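Local coordinates for protein halorhodopsin (PDB 2JAF) that probably pumps chloride ions across the archaeal membrane, driven by light that its bound retinal absorbs, at residues W106-T111 and A233-D238; A27-S32 and A229-Y234; I142-T147 and A170-V175. The protein carries 2 engineered substitutions. One frame throughout, in Å; residues are numbered along the deposited sequence.

Contact 1 of 3, residues W106-T111 and A233-D238; sequences WGRYLT and AYSVLD. With PLM (palmitic acid), chain E; PLM (palmitic acid), chain D.
R108 and Y234 mark the nearest backbone approach of segments 106-111 and 233-238, on helices 106-127 and 227-255, their CA atoms 8.9 Å apart; the segment axes, 12.6 Å apart, run roughly parallel at 29°. That spacing is too wide for close helix packing, and the long R108 side chain bridges it. R108 is extended from CG to NE, with CG anti to its carbonyl carbon, and its guanidinium lies beside helix 227-255. One face of the guanidinium is covered by Y234, whose CB sits over its centre, 3.5 Å from R108 CZ. The Y234 ring lies farther back along the arginine, its CD2 touching R108 CD and NE, and is turned 33° from the guanidinium plane. At the edge of the group, R108 NH2 donates to S235 OG at 3.2 Å, a fairly straight bond (158°) close to the guanidinium plane; S235 OG is also hydrogen-bonded to the carbonyl of S32 on helix 27-50, and R108 NH2 to S231 OG. R108 NH1 faces D238 OD2 at 3.7 Å, a long salt bridge with the carboxylate plane strongly tilted against the guanidinium. Water 1 completes this pairing: it accepts from R108 NH1 at 2.9 Å and donates to D238 OD2 at 2.7 Å. Y109 OH and Y234 OH are 3.8 Å apart, the two side chains crossing at about a right angle; Y109 OH is hydrogen-bonded to E219. Outside the segments, Q105 accepts from R108 NE, while Y77 bonds both R108 NH1 and D238 OD2, and Y210 takes D238 OD1. The buried charge of R108 is thus spread over hydroxyls, an amide, a water and a carboxylate, a network that probably fixes the rotation of the guanidinium beside the retinal pocket.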
loop_
_atom_site.group_PDB
_atom_site.type_symbol
_atom_site.label_atom_id
_atom_site.label_comp_id
_atom_site.label_asym_id
_atom_site.label_seq_id
_atom_site.Cartn_x
_atom_site.Cartn_y
_atom_site.Cartn_z
ATOM N N TRP A 106 11.204 -14.980 -1.875
ATOM C CA TRP A 106 10.208 -14.130 -1.236
ATOM C C TRP A 106 9.765 -12.931 -2.064
ATOM O O TRP A 106 8.732 -12.324 -1.779
ATOM C CB TRP A 106 10.687 -13.673 0.148
ATOM C CG TRP A 106 11.936 -12.850 0.176
ATOM C CD1 TRP A 106 13.207 -13.292 0.425
ATOM C CD2 TRP A 106 12.029 -11.431 0.017
ATOM N NE1 TRP A 106 14.080 -12.235 0.438
ATOM C CE2 TRP A 106 13.386 -11.079 0.190
ATOM C CE3 TRP A 106 11.097 -10.419 -0.253
ATOM C CZ2 TRP A 106 13.835 -9.759 0.101
ATOM C CZ3 TRP A 106 11.545 -9.106 -0.342
ATOM C CH2 TRP A 106 12.904 -8.790 -0.164
ATOM N N GLY A 107 10.542 -12.593 -3.088
ATOM C CA GLY A 107 10.159 -11.486 -3.941
ATOM C C GLY A 107 8.883 -11.826 -4.697
ATOM O O GLY A 107 8.141 -10.937 -5.110
ATOM N N ARG A 108 8.614 -13.113 -4.893
ATOM C CA ARG A 108 7.383 -13.477 -5.592
ATOM C C ARG A 108 6.196 -13.040 -4.744
ATOM O O ARG A 108 5.284 -12.364 -5.221
ATOM C CB ARG A 108 7.295 -14.989 -5.817
ATOM C CG ARG A 108 8.198 -15.562 -6.893
ATOM C CD ARG A 108 7.898 -17.054 -7.080
ATOM N NE ARG A 108 8.773 -17.720 -8.038
ATOM C CZ ARG A 108 8.600 -17.721 -9.360
ATOM N NH1 ARG A 108 7.570 -17.079 -9.911
ATOM N NH2 ARG A 108 9.447 -18.385 -10.128
ATOM N N TYR A 109 6.225 -13.421 -3.471
ATOM C CA TYR A 109 5.144 -13.113 -2.550
ATOM C C TYR A 109 4.944 -11.611 -2.415
ATOM O O TYR A 109 3.811 -11.122 -2.391
ATOM C CB TYR A 109 5.431 -13.775 -1.188
ATOM C CG TYR A 109 6.029 -15.168 -1.326
ATOM C CD1 TYR A 109 5.605 -16.035 -2.339
ATOM C CD2 TYR A 109 7.039 -15.608 -0.470
ATOM C CE1 TYR A 109 6.175 -17.300 -2.498
ATOM C CE2 TYR A 109 7.616 -16.871 -0.622
ATOM C CZ TYR A 109 7.180 -17.711 -1.639
ATOM O OH TYR A 109 7.752 -18.954 -1.801
ATOM N N LEU A 110 6.046 -10.869 -2.364
ATOM C CA LEU A 110 5.975 -9.420 -2.244
ATOM C C LEU A 110 5.356 -8.728 -3.463
ATOM O O LEU A 110 4.477 -7.873 -3.329
ATOM C CB LEU A 110 7.375 -8.841 -2.017
ATOM C CG LEU A 110 7.404 -7.313 -1.906
ATOM C CD1 LEU A 110 6.707 -6.891 -0.611
ATOM C CD2 LEU A 110 8.843 -6.811 -1.930
ATOM N N THR A 111 5.814 -9.085 -4.660
ATOM C CA THR A 111 5.281 -8.446 -5.856
ATOM C C THR A 111 3.836 -8.844 -6.151
ATOM O O THR A 111 3.104 -8.091 -6.793
ATOM C CB THR A 111 6.160 -8.735 -7.088
ATOM O OG1 THR A 111 6.073 -10.119 -7.434
ATOM C CG2 THR A 111 7.611 -8.383 -6.786
ATOM N N ALA A 233 7.214 -24.300 -11.250
ATOM C CA ALA A 233 5.774 -24.446 -11.070
ATOM C C ALA A 233 5.123 -23.064 -11.012
ATOM O O ALA A 233 4.130 -22.807 -11.698
ATOM C CB ALA A 233 5.473 -25.242 -9.790
ATOM N N TYR A 234 5.686 -22.178 -10.193
ATOM C CA TYR A 234 5.163 -20.816 -10.066
ATOM C C TYR A 234 5.260 -20.080 -11.410
ATOM O O TYR A 234 4.341 -19.353 -11.803
ATOM C CB TYR A 234 5.962 -20.027 -9.019
ATOM C CG TYR A 234 5.722 -20.402 -7.565
ATOM C CD1 TYR A 234 4.440 -20.406 -7.023
ATOM C CD2 TYR A 234 6.798 -20.664 -6.709
ATOM C CE1 TYR A 234 4.229 -20.651 -5.663
ATOM C CE2 TYR A 234 6.597 -20.907 -5.348
ATOM C CZ TYR A 234 5.317 -20.897 -4.832
ATOM O OH TYR A 234 5.115 -21.105 -3.483
ATOM N N SER A 235 6.379 -20.260 -12.107
ATOM C CA SER A 235 6.584 -19.607 -13.395
ATOM C C SER A 235 5.541 -20.040 -14.408
ATOM O O SER A 235 5.020 -19.214 -15.151
ATOM C CB SER A 235 7.989 -19.895 -13.930
ATOM O OG SER A 235 8.959 -19.231 -13.134
ATOM N N VAL A 236 5.231 -21.332 -14.445
ATOM C CA VAL A 236 4.214 -21.814 -15.376
ATOM C C VAL A 236 2.850 -21.239 -14.991
ATOM O O VAL A 236 2.056 -20.867 -15.851
ATOM C CB VAL A 236 4.122 -23.352 -15.379
ATOM C CG1 VAL A 236 2.903 -23.803 -16.180
ATOM C CG2 VAL A 236 5.392 -23.940 -15.979
ATOM N N LEU A 237 2.568 -21.172 -13.694
ATOM C CA LEU A 237 1.291 -20.614 -13.256
ATOM C C LEU A 237 1.196 -19.156 -13.696
ATOM O O LEU A 237 0.148 -18.706 -14.169
ATOM C CB LEU A 237 1.146 -20.721 -11.734
ATOM C CG LEU A 237 0.831 -22.131 -11.225
ATOM C CD1 LEU A 237 0.875 -22.145 -9.710
ATOM C CD2 LEU A 237 -0.574 -22.557 -11.725
ATOM N N ASP A 238 2.294 -18.419 -13.543
ATOM C CA ASP A 238 2.331 -17.011 -13.942
ATOM C C ASP A 238 2.037 -16.846 -15.435
ATOM O O ASP A 238 1.352 -15.901 -15.836
ATOM C CB ASP A 238 3.704 -16.399 -13.647
ATOM C CG ASP A 238 3.847 -15.908 -12.215
ATOM O OD1 ASP A 238 2.893 -16.023 -11.416
ATOM O OD2 ASP A 238 4.936 -15.389 -11.890
HETATM C C1 PLM E . 15.080 -11.549 4.283
HETATM O O1 PLM E . 16.082 -11.492 3.544
HETATM O O2 PLM E . 15.135 -11.988 5.453
HETATM C C2 PLM E . 13.758 -11.061 3.713
HETATM C C3 PLM E . 13.162 -9.765 4.257
HETATM C C4 PLM E . 11.872 -9.496 3.487
HETATM C C5 PLM E . 11.118 -8.237 3.876
HETATM C C6 PLM E . 11.637 -6.995 3.180
HETATM C C7 PLM E . 10.605 -6.342 2.279
HETATM C C8 PLM E . 11.160 -5.100 1.613
HETATM C C9 PLM E . 10.099 -4.454 0.735
HETATM C CA PLM E . 10.606 -3.201 0.046
HETATM C CB PLM E . 9.605 -2.323 -0.691
HETATM C CC PLM E . 8.492 -1.723 0.152
HETATM C CD PLM E . 7.610 -0.833 -0.701
HETATM C CE PLM E . 6.486 -0.227 0.138
HETATM C CF PLM E . 5.210 -0.254 -0.694
HETATM C CG PLM E . 4.033 0.321 0.078
HETATM C C1 PLM D . 10.253 -5.834 -7.057
HETATM O O1 PLM D . 11.484 -5.663 -7.087
HETATM O O2 PLM D . 9.619 -6.267 -8.045
HETATM C C2 PLM D . 9.535 -5.503 -5.761
HETATM C C3 PLM D . 8.299 -4.618 -5.888
HETATM C C4 PLM D . 7.718 -4.428 -4.495
HETATM C C5 PLM D . 6.486 -3.551 -4.567
HETATM C C6 PLM D . 5.270 -4.196 -3.947
HETATM C C7 PLM D . 4.240 -3.090 -3.843
HETATM C C8 PLM D . 2.945 -3.570 -3.233
HETATM C C9 PLM D . 1.959 -2.415 -3.193
HETATM C CA PLM D . 0.648 -2.839 -2.559
HETATM C CB PLM D . -0.588 -1.976 -2.772
HETATM C CC PLM D . -1.088 -1.810 -4.198
HETATM C CD PLM D . -2.350 -0.968 -4.168
HETATM C CE PLM D . -2.914 -0.776 -5.576
HETATM C CF PLM D . -4.034 0.253 -5.507
HETATM C CG PLM D . -4.640 0.476 -6.884
HETATM O O HOH W 1 5.593 -15.044 -9.254
#

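Contact 2 of 3, residues A27-S32 and A229-Y234; sequences ALLSSS and ATSWAY. Engineered in segment 229-234: A229 (natural residue Val).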
loop_
_atom_site.group_PDB
_atom_site.type_symbol
_atom_site.label_atom_id
_atom_site.label_comp_id
_atom_site.label_asym_id
_atom_site.label_seq_id
_atom_site.Cartn_x
_atom_site.Cartn_y
_atom_site.Cartn_z
ATOM N N ALA A 27 20.961 -24.370 -13.620
ATOM C CA ALA A 27 20.269 -24.057 -14.869
ATOM C C ALA A 27 18.758 -24.210 -14.766
ATOM O O ALA A 27 18.008 -23.419 -15.338
ATOM C CB ALA A 27 20.805 -24.930 -15.998
ATOM N N LEU A 28 18.312 -25.234 -14.046
ATOM C CA LEU A 28 16.884 -25.468 -13.878
ATOM C C LEU A 28 16.263 -24.234 -13.230
ATOM O O LEU A 28 15.261 -23.701 -13.705
ATOM C CB LEU A 28 16.650 -26.705 -12.999
ATOM C CG LEU A 28 15.198 -27.114 -12.722
ATOM C CD1 LEU A 28 14.470 -27.376 -14.035
ATOM C CD2 LEU A 28 15.175 -28.361 -11.844
ATOM N N LEU A 29 16.872 -23.776 -12.145
ATOM C CA LEU A 29 16.392 -22.600 -11.431
ATOM C C LEU A 29 16.490 -21.324 -12.281
ATOM O O LEU A 29 15.517 -20.577 -12.420
ATOM C CB LEU A 29 17.198 -22.424 -10.141
ATOM C CG LEU A 29 16.820 -21.298 -9.176
ATOM C CD1 LEU A 29 15.388 -21.492 -8.653
ATOM C CD2 LEU A 29 17.809 -21.306 -8.020
ATOM N N SER A 30 17.667 -21.077 -12.848
ATOM C CA SER A 30 17.886 -19.889 -13.665
ATOM C C SER A 30 16.913 -19.766 -14.834
ATOM O O SER A 30 16.354 -18.694 -15.070
ATOM C CB SER A 30 19.319 -19.875 -14.203
ATOM O OG SER A 30 20.246 -19.800 -13.138
ATOM N N SER A 31 16.713 -20.859 -15.562
ATOM C CA SER A 31 15.815 -20.834 -16.714
ATOM C C SER A 31 14.373 -20.473 -16.355
ATOM O O SER A 31 13.698 -19.788 -17.122
ATOM C CB SER A 31 15.857 -22.181 -17.454
ATOM O OG SER A 31 15.584 -23.272 -16.587
ATOM N N SER A 32 13.907 -20.918 -15.193
ATOM C CA SER A 32 12.541 -20.631 -14.760
ATOM C C SER A 32 12.312 -19.130 -14.586
ATOM O O SER A 32 11.172 -18.659 -14.605
ATOM C CB SER A 32 12.234 -21.349 -13.441
ATOM O OG SER A 32 12.924 -20.751 -12.357
ATOM N N ALA A 229 12.532 -26.829 -9.150
ATOM C CA ALA A 229 11.233 -27.357 -9.551
ATOM C C ALA A 229 10.094 -26.478 -9.035
ATOM O O ALA A 229 9.143 -26.191 -9.766
ATOM C CB ALA A 229 11.069 -28.785 -9.040
ATOM N N THR A 230 10.187 -26.063 -7.778
ATOM C CA THR A 230 9.159 -25.209 -7.186
ATOM C C THR A 230 9.087 -23.900 -7.974
ATOM O O THR A 230 8.006 -23.381 -8.253
ATOM C CB THR A 230 9.486 -24.892 -5.705
ATOM O OG1 THR A 230 9.567 -26.114 -4.960
ATOM C CG2 THR A 230 8.406 -24.012 -5.094
ATOM N N SER A 231 10.249 -23.371 -8.341
ATOM C CA SER A 231 10.293 -22.130 -9.105
ATOM C C SER A 231 9.590 -22.285 -10.454
ATOM O O SER A 231 8.799 -21.427 -10.851
ATOM C CB SER A 231 11.746 -21.689 -9.310
ATOM O OG SER A 231 11.798 -20.393 -9.886
ATOM N N TRP A 232 9.860 -23.380 -11.161
ATOM C CA TRP A 232 9.219 -23.597 -12.455
ATOM C C TRP A 232 7.699 -23.705 -12.337
ATOM O O TRP A 232 6.971 -23.247 -13.221
ATOM C CB TRP A 232 9.768 -24.858 -13.147
ATOM C CG TRP A 232 10.852 -24.560 -14.172
ATOM C CD1 TRP A 232 12.193 -24.791 -14.040
ATOM C CD2 TRP A 232 10.681 -23.917 -15.448
ATOM N NE1 TRP A 232 12.866 -24.332 -15.149
ATOM C CE2 TRP A 232 11.963 -23.791 -16.027
ATOM C CE3 TRP A 232 9.568 -23.434 -16.156
ATOM C CZ2 TRP A 232 12.168 -23.198 -17.285
ATOM C CZ3 TRP A 232 9.771 -22.842 -17.409
ATOM C CH2 TRP A 232 11.065 -22.731 -17.957
ATOM N N ALA A 233 7.214 -24.300 -11.250
ATOM C CA ALA A 233 5.774 -24.446 -11.070
ATOM C C ALA A 233 5.123 -23.064 -11.012
ATOM O O ALA A 233 4.130 -22.807 -11.698
ATOM C CB ALA A 233 5.473 -25.242 -9.790
ATOM N N TYR A 234 5.686 -22.178 -10.193
ATOM C CA TYR A 234 5.163 -20.816 -10.066
ATOM C C TYR A 234 5.260 -20.080 -11.410
ATOM O O TYR A 234 4.341 -19.353 -11.803
ATOM C CB TYR A 234 5.962 -20.027 -9.019
ATOM C CG TYR A 234 5.722 -20.402 -7.565
ATOM C CD1 TYR A 234 4.440 -20.406 -7.023
ATOM C CD2 TYR A 234 6.798 -20.664 -6.709
ATOM C CE1 TYR A 234 4.229 -20.651 -5.663
ATOM C CE2 TYR A 234 6.597 -20.907 -5.348
ATOM C CZ TYR A 234 5.317 -20.897 -4.832
ATOM O OH TYR A 234 5.115 -21.105 -3.483
#
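The W232 indole of helix 227-255 lies against S32 of helix 27-50, a near-parallel pairing (19°) of the first and last long helices of the bacteriorhodopsin-like helical bundle. S32 CB stands 3.3 Å from the centroid of the five-membered ring and almost on its normal, a CH-pi contact, while S32 CA covers the same face nearer the rim. W232 NE1 reaches L28 O obliquely to the ring, at 2.9 Å, but the bend at the hydrogen (120°) makes the bond weak; S31 OG lies at the ring edge, near its plane. L28 adds CD1 against W232 CD1 at 3.4 Å, put there by a CG anti to the backbone N. Replacing W232 by an alanine would probably leave S32 CB without its aromatic cover and open a gap beside L28. The second meeting point is polar: S231 OG donates to S32 OG at 2.7 Å, and L29 CD1 packs on S231 CB. Behind them, Q105 and R108 both hydrogen-bond to S231 OG, tying the serine pair to the helix 106-127 side. The S32 hydroxyl is committed to its own helix, donating to L29 O at 2.6 Å with the donor tilted 17° from the carbonyl plane.

Contact 3 of 3, residues I142-T147 and A170-V175; sequences IGMCVT and AFFVVV. With RET (retinal), chain G; PLM (palmitic acid), chain B.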
loop_
_atom_site.group_PDB
_atom_site.type_symbol
_atom_site.label_atom_id
_atom_site.label_comp_id
_atom_site.label_asym_id
_atom_site.label_seq_id
_atom_site.Cartn_x
_atom_site.Cartn_y
_atom_site.Cartn_z
ATOM N N ILE A 142 -4.443 -8.059 -0.646
ATOM C CA ILE A 142 -3.180 -7.631 -0.062
ATOM C C ILE A 142 -2.914 -8.440 1.205
ATOM O O ILE A 142 -1.785 -8.851 1.457
ATOM C CB ILE A 142 -3.200 -6.111 0.241
ATOM C CG1 ILE A 142 -3.210 -5.339 -1.089
ATOM C CG2 ILE A 142 -1.980 -5.714 1.061
ATOM C CD1 ILE A 142 -3.407 -3.836 -0.948
ATOM N N GLY A 143 -3.962 -8.682 1.987
ATOM C CA GLY A 143 -3.814 -9.469 3.201
ATOM C C GLY A 143 -3.340 -10.880 2.890
ATOM O O GLY A 143 -2.486 -11.432 3.590
ATOM N N MET A 144 -3.893 -11.472 1.832
ATOM C CA MET A 144 -3.510 -12.825 1.434
ATOM C C MET A 144 -2.024 -12.849 1.099
ATOM O O MET A 144 -1.280 -13.733 1.534
ATOM C CB MET A 144 -4.338 -13.272 0.210
ATOM C CG MET A 144 -3.904 -14.593 -0.434
ATOM S SD MET A 144 -4.765 -14.887 -2.012
ATOM C CE MET A 144 -3.793 -13.849 -3.092
ATOM N N CYS A 145 -1.582 -11.854 0.337
ATOM C CA CYS A 145 -0.190 -11.783 -0.067
ATOM C C CYS A 145 0.791 -11.552 1.073
ATOM O O CYS A 145 1.833 -12.203 1.127
ATOM C CB CYS A 145 -0.008 -10.687 -1.121
ATOM S SG CYS A 145 -0.823 -11.068 -2.677
ATOM N N VAL A 146 0.468 -10.630 1.973
ATOM C CA VAL A 146 1.377 -10.331 3.075
ATOM C C VAL A 146 1.436 -11.432 4.125
ATOM O O VAL A 146 2.481 -11.649 4.746
ATOM C CB VAL A 146 1.027 -8.989 3.761
ATOM C CG1 VAL A 146 1.120 -7.854 2.745
ATOM C CG2 VAL A 146 -0.359 -9.052 4.386
ATOM N N THR A 147 0.331 -12.138 4.328
ATOM C CA THR A 147 0.354 -13.214 5.299
ATOM C C THR A 147 1.108 -14.392 4.683
ATOM O O THR A 147 1.737 -15.179 5.388
ATOM C CB THR A 147 -1.073 -13.609 5.750
ATOM O OG1 THR A 147 -1.912 -13.832 4.608
ATOM C CG2 THR A 147 -1.668 -12.496 6.594
ATOM N N ALA A 170 -7.793 -17.794 4.250
ATOM C CA ALA A 170 -9.032 -17.119 4.628
ATOM C C ALA A 170 -9.223 -15.847 3.796
ATOM O O ALA A 170 -10.328 -15.552 3.349
ATOM C CB ALA A 170 -9.011 -16.783 6.112
ATOM N N PHE A 171 -8.153 -15.085 3.598
ATOM C CA PHE A 171 -8.253 -13.873 2.793
ATOM C C PHE A 171 -8.589 -14.246 1.353
ATOM O O PHE A 171 -9.365 -13.557 0.682
ATOM C CB PHE A 171 -6.940 -13.090 2.822
ATOM C CG PHE A 171 -6.753 -12.263 4.063
ATOM C CD1 PHE A 171 -7.612 -11.207 4.345
ATOM C CD2 PHE A 171 -5.693 -12.516 4.931
ATOM C CE1 PHE A 171 -7.421 -10.406 5.479
ATOM C CE2 PHE A 171 -5.495 -11.721 6.064
ATOM C CZ PHE A 171 -6.359 -10.668 6.334
ATOM N N PHE A 172 -8.003 -15.346 0.892
ATOM C CA PHE A 172 -8.226 -15.831 -0.467
ATOM C C PHE A 172 -9.711 -16.118 -0.655
ATOM O O PHE A 172 -10.283 -15.819 -1.708
ATOM C CB PHE A 172 -7.381 -17.092 -0.693
ATOM C CG PHE A 172 -7.502 -17.687 -2.076
ATOM C CD1 PHE A 172 -7.665 -16.876 -3.197
ATOM C CD2 PHE A 172 -7.383 -19.061 -2.257
ATOM C CE1 PHE A 172 -7.707 -17.427 -4.485
ATOM C CE2 PHE A 172 -7.422 -19.630 -3.534
ATOM C CZ PHE A 172 -7.584 -18.810 -4.652
ATOM N N VAL A 173 -10.337 -16.683 0.373
ATOM C CA VAL A 173 -11.759 -16.997 0.308
ATOM C C VAL A 173 -12.595 -15.724 0.189
ATOM O O VAL A 173 -13.629 -15.717 -0.477
ATOM C CB VAL A 173 -12.209 -17.820 1.541
ATOM C CG1 VAL A 173 -13.733 -17.906 1.599
ATOM C CG2 VAL A 173 -11.627 -19.230 1.453
ATOM N N VAL A 174 -12.150 -14.642 0.826
ATOM C CA VAL A 174 -12.873 -13.373 0.737
ATOM C C VAL A 174 -12.822 -12.894 -0.709
ATOM O O VAL A 174 -13.821 -12.413 -1.254
ATOM C CB VAL A 174 -12.249 -12.290 1.633
ATOM C CG1 VAL A 174 -12.971 -10.962 1.413
ATOM C CG2 VAL A 174 -12.339 -12.706 3.096
ATOM N N VAL A 175 -11.653 -13.027 -1.329
ATOM C CA VAL A 175 -11.478 -12.631 -2.723
ATOM C C VAL A 175 -12.393 -13.451 -3.628
ATOM O O VAL A 175 -13.111 -12.902 -4.470
ATOM C CB VAL A 175 -10.017 -12.840 -3.193
ATOM C CG1 VAL A 175 -9.918 -12.654 -4.704
ATOM C CG2 VAL A 175 -9.093 -11.856 -2.478
HETATM C C1 RET G . 0.191 -18.379 -0.905
HETATM C C2 RET G . 0.524 -19.162 0.452
HETATM C C3 RET G . -0.491 -19.000 1.610
HETATM C C4 RET G . -1.939 -19.504 1.164
HETATM C C5 RET G . -2.458 -18.907 -0.205
HETATM C C6 RET G . -1.444 -18.355 -1.244
HETATM C C7 RET G . -2.000 -17.706 -2.479
HETATM C C8 RET G . -1.416 -17.028 -3.504
HETATM C C9 RET G . -2.071 -16.674 -4.735
HETATM C C10 RET G . -1.151 -16.101 -5.615
HETATM C C11 RET G . -1.459 -15.680 -6.890
HETATM C C12 RET G . -0.445 -15.174 -7.718
HETATM C C13 RET G . -0.691 -14.633 -9.046
HETATM C C14 RET G . 0.495 -14.132 -9.658
HETATM C C15 RET G . 0.539 -13.382 -10.809
HETATM C C16 RET G . 0.752 -16.932 -0.652
HETATM C C17 RET G . 1.045 -19.125 -2.055
HETATM C C18 RET G . -3.965 -18.942 -0.405
HETATM C C19 RET G . -3.617 -17.087 -5.048
HETATM C C20 RET G . -2.081 -14.652 -9.710
HETATM C C1 PLM B . 1.681 -9.453 9.838
HETATM O O1 PLM B . 2.443 -10.425 9.975
HETATM O O2 PLM B . 0.550 -9.415 10.373
HETATM C C2 PLM B . 2.177 -8.294 8.992
HETATM C C3 PLM B . 1.219 -7.792 7.916
HETATM C C4 PLM B . 1.888 -6.625 7.206
HETATM C C5 PLM B . 0.975 -6.092 6.123
HETATM C C6 PLM B . 0.703 -4.613 6.260
HETATM C C7 PLM B . 0.040 -4.206 4.961
HETATM C C8 PLM B . -0.302 -2.735 4.930
HETATM C C9 PLM B . -0.990 -2.415 3.614
HETATM C CA PLM B . -1.327 -0.939 3.519
HETATM C CB PLM B . -2.349 -0.480 2.488
HETATM C CC PLM B . -3.766 -1.012 2.622
HETATM C CD PLM B . -4.618 -0.385 1.534
HETATM C CE PLM B . -6.066 -0.869 1.625
HETATM C CF PLM B . -6.809 -0.389 0.385
HETATM C CG PLM B . -8.263 -0.836 0.428
#
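M144 and F171, the two residues with most surface buried here, meet where segments 142-147 and 170-175 come nearest, on helices 131-153 and 158-180, an antiparallel neighbouring pair of the seven-helix microbial rhodopsin fold. Their CA atoms are 5.0 Å apart, and M144 CB touches F171 CB at 3.7 Å. From there the two side chains diverge. F171, with CG anti to its carbonyl carbon (chi1 -80°), lays its ring flat over the backbone of G143: G143 CA stands 3.9 Å from the ring centroid, 9° off the normal, in a CH-pi contact. G143 has no side chain to stand between its backbone and the ring, which lets the ring lie close. T147 CG2 comes to the ring obliquely, near CE2. M68, on helix 58-82 of a neighbouring subunit, also packs on F171, so the pair also belongs to the subunit interface. M144 instead runs toward retinal. Its chain is extended until chi3, where a bend (80°) brings CE to within 3.7 Å of retinal C9, and SD rests 3.7 Å from F172 CB. The sulfur is 4.6 Å from the F172 ring centroid and well off the normal, an oblique Met-aromatic contact in which the two side chains lie alongside each other. F172 shares retinal with M144: C19 lies over one face of its ring, toward the rim, and W207 and L208 of helix 193-216 pack on it too. Beside the F171 ring, T147 OG1 donates to G143 O at 2.7 Å, from the opposite face of that carbonyl to T147 N.

Contacts 1 and 2 share A233 and Y234 of helix 227-255, and their centres are 10 Å apart. They are joined by two probable hydrogen bonds: S235 OG to S32 O at 2.7 Å, and R108 NH2 to S231 OG at 3.1 Å, so one polar network spans helices 27-50, 106-127 and 227-255. Contact 3 has its centre 16 Å from that of contact 1, the two joined by packing of Y109 O on C145 CB, and 25 Å from that of contact 2, which it does not touch. Retinal lies between contacts 1 and 3: the side chain of D238 is about 4 Å from it, M144 and F172 line its pocket, and the side chain of S231 in contact 2 is about 13 Å away.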